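Local coordinates for SVP1-like protein 2 (Kluyveromyces lactis, PDB 4EXV) that probably binds phosphoinositides through a seven-bladed beta-propeller of the PROPPIN family and so associates with membranes, at residues E76-V84 with T90-L101. Sequence-based numbering, arbitrary orientation.
Sequences ELLHIWDDV and TRVKLDAAVKDL
The outer beta hairpin of one propeller blade pairs Leu-77 to His-79 with Arg-91 to Lys-93, and the chain then passes on to the innermost strand of the next blade, 98-104. The two strands run antiparallel. Leu-78 and Val-92 form a hydrogen-bonded pair: Leu-78 N reaches Val-92 O at 2.8 Å, and Val-92 N returns to Leu-78 O at 2.9 Å. Ile-80 N also donates to Thr-90 O, in a nearly straight bond (172°). On one face His-79 and Arg-91 point the same way, with CE1 of His-79 over a face of the guanidinium, 3.5 Å from NH1 of Arg-91, and the planes 70° apart; Asp-88 accepts from the ring's ND1. On the other face, Leu-78 sends CD1 to Leu-101 CD2 at 4.1 Å, joining the hairpin to the next blade, whose Ile-108 also touches Leu-78. With OG1 anti to the backbone N (chi1 -165°), CG2 of Thr-90 falls beside Ile-80, while OG1 of Thr-90 hydrogen-bonds Arg-91 O at 3.2 Å from above the carbonyl plane. A glycine here would probably leave a gap against Ile-80 and Arg-91 O without that hydroxyl. The methyl CG2 of Thr-90 lies 3.6 Å from Ile-80 CB.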
loop_
_atom_site.group_PDB
_atom_site.type_symbol
_atom_site.label_atom_id
_atom_site.label_comp_id
_atom_site.label_asym_id
_atom_site.label_seq_id
_atom_site.Cartn_x
_atom_site.Cartn_y
_atom_site.Cartn_z
ATOM N N GLU A 76 -16.358 19.053 -1.039
ATOM C CA GLU A 76 -14.938 18.716 -0.915
ATOM C C GLU A 76 -14.317 19.011 0.468
ATOM O O GLU A 76 -13.617 20.015 0.674
ATOM C CB GLU A 76 -14.116 19.395 -2.015
ATOM C CG GLU A 76 -12.627 19.017 -2.016
ATOM C CD GLU A 76 -11.885 19.578 -3.228
ATOM O OE1 GLU A 76 -11.355 20.716 -3.148
ATOM O OE2 GLU A 76 -11.838 18.879 -4.270
ATOM N N LEU A 77 -14.575 18.108 1.406
ATOM C CA LEU A 77 -13.917 18.114 2.702
ATOM C C LEU A 77 -13.807 16.683 3.235
ATOM O O LEU A 77 -14.255 15.731 2.587
ATOM C CB LEU A 77 -14.657 19.006 3.699
ATOM C CG LEU A 77 -16.191 19.094 3.656
ATOM C CD1 LEU A 77 -16.865 17.744 3.446
ATOM C CD2 LEU A 77 -16.688 19.750 4.937
ATOM N N LEU A 78 -13.231 16.540 4.424
ATOM C CA LEU A 78 -12.875 15.231 4.939
ATOM C C LEU A 78 -13.736 14.816 6.123
ATOM O O LEU A 78 -13.608 15.366 7.206
ATOM C CB LEU A 78 -11.403 15.249 5.341
ATOM C CG LEU A 78 -10.768 13.945 5.822
ATOM C CD1 LEU A 78 -10.879 12.847 4.764
ATOM C CD2 LEU A 78 -9.317 14.204 6.223
ATOM N N HIS A 79 -14.609 13.837 5.918
ATOM C CA HIS A 79 -15.431 13.306 7.007
ATOM C C HIS A 79 -14.716 12.227 7.822
ATOM O O HIS A 79 -14.257 11.217 7.278
ATOM C CB HIS A 79 -16.724 12.694 6.469
ATOM C CG HIS A 79 -17.554 13.637 5.651
ATOM N ND1 HIS A 79 -18.534 14.426 6.199
ATOM C CD2 HIS A 79 -17.557 13.891 4.321
ATOM C CE1 HIS A 79 -19.108 15.137 5.241
ATOM N NE2 HIS A 79 -18.531 14.832 4.097
ATOM N N ILE A 80 -14.652 12.438 9.133
ATOM C CA ILE A 80 -14.213 11.411 10.070
ATOM C C ILE A 80 -15.419 10.798 10.782
ATOM O O ILE A 80 -16.023 11.413 11.661
ATOM C CB ILE A 80 -13.246 11.975 11.118
ATOM C CG1 ILE A 80 -12.035 12.618 10.429
ATOM C CG2 ILE A 80 -12.849 10.886 12.127
ATOM C CD1 ILE A 80 -11.237 11.682 9.559
ATOM N N TRP A 81 -15.739 9.574 10.390
ATOM C CA TRP A 81 -16.935 8.876 10.816
ATOM C C TRP A 81 -16.653 8.019 12.046
ATOM O O TRP A 81 -15.607 7.393 12.151
ATOM C CB TRP A 81 -17.387 7.995 9.658
ATOM C CG TRP A 81 -18.567 7.121 9.884
ATOM C CD1 TRP A 81 -18.554 5.776 10.128
ATOM C CD2 TRP A 81 -19.947 7.504 9.826
ATOM N NE1 TRP A 81 -19.840 5.298 10.245
ATOM C CE2 TRP A 81 -20.715 6.337 10.062
ATOM C CE3 TRP A 81 -20.612 8.719 9.605
ATOM C CZ2 TRP A 81 -22.107 6.351 10.083
ATOM C CZ3 TRP A 81 -22.000 8.727 9.625
ATOM C CH2 TRP A 81 -22.730 7.549 9.861
ATOM N N ASP A 82 -17.586 8.008 12.990
ATOM C CA ASP A 82 -17.523 7.107 14.139
ATOM C C ASP A 82 -18.711 6.179 14.021
ATOM O O ASP A 82 -19.848 6.623 14.085
ATOM C CB ASP A 82 -17.568 7.882 15.457
ATOM C CG ASP A 82 -18.340 7.144 16.550
ATOM O OD1 ASP A 82 -17.851 6.112 17.058
ATOM O OD2 ASP A 82 -19.443 7.608 16.918
ATOM N N ASP A 83 -18.450 4.894 13.830
ATOM C CA ASP A 83 -19.495 3.972 13.417
ATOM C C ASP A 83 -20.300 3.468 14.609
ATOM O O ASP A 83 -21.350 2.830 14.443
ATOM C CB ASP A 83 -18.914 2.820 12.590
ATOM C CG ASP A 83 -19.990 1.928 11.986
ATOM O OD1 ASP A 83 -20.529 2.271 10.905
ATOM O OD2 ASP A 83 -20.298 0.872 12.588
ATOM N N VAL A 84 -19.815 3.771 15.811
ATOM C CA VAL A 84 -20.580 3.486 17.026
ATOM C C VAL A 84 -21.843 4.335 17.052
ATOM O O VAL A 84 -22.955 3.814 16.910
ATOM C CB VAL A 84 -19.781 3.771 18.313
ATOM C CG1 VAL A 84 -20.619 3.422 19.528
ATOM C CG2 VAL A 84 -18.491 2.977 18.319
ATOM N N THR A 90 -15.696 14.833 13.100
ATOM C CA THR A 90 -15.173 16.071 12.560
ATOM C C THR A 90 -15.275 16.065 11.053
ATOM O O THR A 90 -15.326 15.014 10.425
ATOM C CB THR A 90 -13.704 16.312 12.960
ATOM O OG1 THR A 90 -13.344 17.682 12.716
ATOM C CG2 THR A 90 -12.793 15.411 12.158
ATOM N N ARG A 91 -15.343 17.262 10.491
ATOM C CA ARG A 91 -15.141 17.485 9.074
ATOM C C ARG A 91 -13.879 18.353 8.978
ATOM O O ARG A 91 -13.624 19.158 9.857
ATOM C CB ARG A 91 -16.371 18.166 8.463
ATOM C CG ARG A 91 -17.682 17.360 8.612
ATOM C CD ARG A 91 -18.921 18.282 8.577
ATOM N NE ARG A 91 -20.198 17.558 8.655
ATOM C CZ ARG A 91 -21.056 17.408 7.635
ATOM N NH1 ARG A 91 -20.791 17.936 6.440
ATOM N NH2 ARG A 91 -22.191 16.730 7.806
ATOM N N VAL A 92 -13.062 18.154 7.952
ATOM C CA VAL A 92 -11.811 18.897 7.823
ATOM C C VAL A 92 -11.731 19.505 6.432
ATOM O O VAL A 92 -11.805 18.791 5.429
ATOM C CB VAL A 92 -10.580 17.997 8.069
ATOM C CG1 VAL A 92 -9.316 18.669 7.562
ATOM C CG2 VAL A 92 -10.454 17.654 9.537
ATOM N N LYS A 93 -11.586 20.829 6.383
ATOM C CA LYS A 93 -11.710 21.580 5.130
ATOM C C LYS A 93 -10.510 21.333 4.216
ATOM O O LYS A 93 -9.355 21.467 4.635
ATOM C CB LYS A 93 -11.896 23.090 5.395
ATOM C CG LYS A 93 -13.122 23.491 6.253
ATOM C CD LYS A 93 -12.785 23.620 7.758
ATOM C CE LYS A 93 -13.823 24.460 8.528
ATOM N NZ LYS A 93 -13.501 25.934 8.604
ATOM N N LEU A 94 -10.782 20.974 2.966
ATOM C CA LEU A 94 -9.703 20.651 2.046
ATOM C C LEU A 94 -9.504 21.670 0.925
ATOM O O LEU A 94 -10.460 22.161 0.321
ATOM C CB LEU A 94 -9.888 19.241 1.483
ATOM C CG LEU A 94 -9.528 18.158 2.504
ATOM C CD1 LEU A 94 -9.639 16.767 1.900
ATOM C CD2 LEU A 94 -8.130 18.404 3.082
ATOM N N ASP A 95 -8.239 21.963 0.647
ATOM C CA ASP A 95 -7.863 23.019 -0.284
ATOM C C ASP A 95 -7.839 22.542 -1.734
ATOM O O ASP A 95 -7.961 23.342 -2.655
ATOM C CB ASP A 95 -6.489 23.590 0.102
ATOM C CG ASP A 95 -6.370 23.874 1.601
ATOM O OD1 ASP A 95 -5.280 23.636 2.170
ATOM O OD2 ASP A 95 -7.365 24.333 2.211
ATOM N N ALA A 96 -7.681 21.241 -1.938
ATOM C CA ALA A 96 -7.489 20.729 -3.286
ATOM C C ALA A 96 -8.060 19.338 -3.439
ATOM O O ALA A 96 -8.526 18.736 -2.472
ATOM C CB ALA A 96 -6.013 20.728 -3.647
ATOM N N ALA A 97 -8.021 18.832 -4.667
ATOM C CA ALA A 97 -8.423 17.458 -4.938
ATOM C C ALA A 97 -7.485 16.478 -4.229
ATOM O O ALA A 97 -6.275 16.727 -4.109
ATOM C CB ALA A 97 -8.443 17.194 -6.435
ATOM N N VAL A 98 -8.051 15.360 -3.773
ATOM C CA VAL A 98 -7.329 14.380 -2.955
ATOM C C VAL A 98 -6.824 13.156 -3.736
ATOM O O VAL A 98 -7.551 12.588 -4.557
ATOM C CB VAL A 98 -8.204 13.911 -1.786
ATOM C CG1 VAL A 98 -7.512 12.794 -1.017
ATOM C CG2 VAL A 98 -8.516 15.087 -0.886
ATOM N N LYS A 99 -5.577 12.760 -3.470
ATOM C CA LYS A 99 -4.967 11.600 -4.133
ATOM C C LYS A 99 -4.758 10.423 -3.173
ATOM O O LYS A 99 -5.083 9.282 -3.485
ATOM C CB LYS A 99 -3.619 11.973 -4.771
ATOM C CG LYS A 99 -3.683 13.120 -5.778
ATOM C CD LYS A 99 -3.598 14.497 -5.100
ATOM C CE LYS A 99 -4.201 15.610 -5.972
ATOM N NZ LYS A 99 -3.187 16.332 -6.792
ATOM N N ASP A 100 -4.199 10.709 -2.007
ATOM C CA ASP A 100 -3.840 9.656 -1.079
ATOM C C ASP A 100 -4.282 10.037 0.319
ATOM O O ASP A 100 -4.394 11.218 0.648
ATOM C CB ASP A 100 -2.330 9.387 -1.116
ATOM C CG ASP A 100 -1.964 8.206 -2.008
ATOM O OD1 ASP A 100 -2.640 7.150 -1.878
ATOM O OD2 ASP A 100 -1.006 8.339 -2.823
ATOM N N LEU A 101 -4.534 9.029 1.143
ATOM C CA LEU A 101 -5.090 9.256 2.461
ATOM C C LEU A 101 -4.665 8.132 3.387
ATOM O O LEU A 101 -4.831 6.967 3.049
ATOM C CB LEU A 101 -6.624 9.342 2.367
ATOM C CG LEU A 101 -7.401 9.516 3.680
ATOM C CD1 LEU A 101 -6.931 10.744 4.483
ATOM C CD2 LEU A 101 -8.914 9.551 3.429
#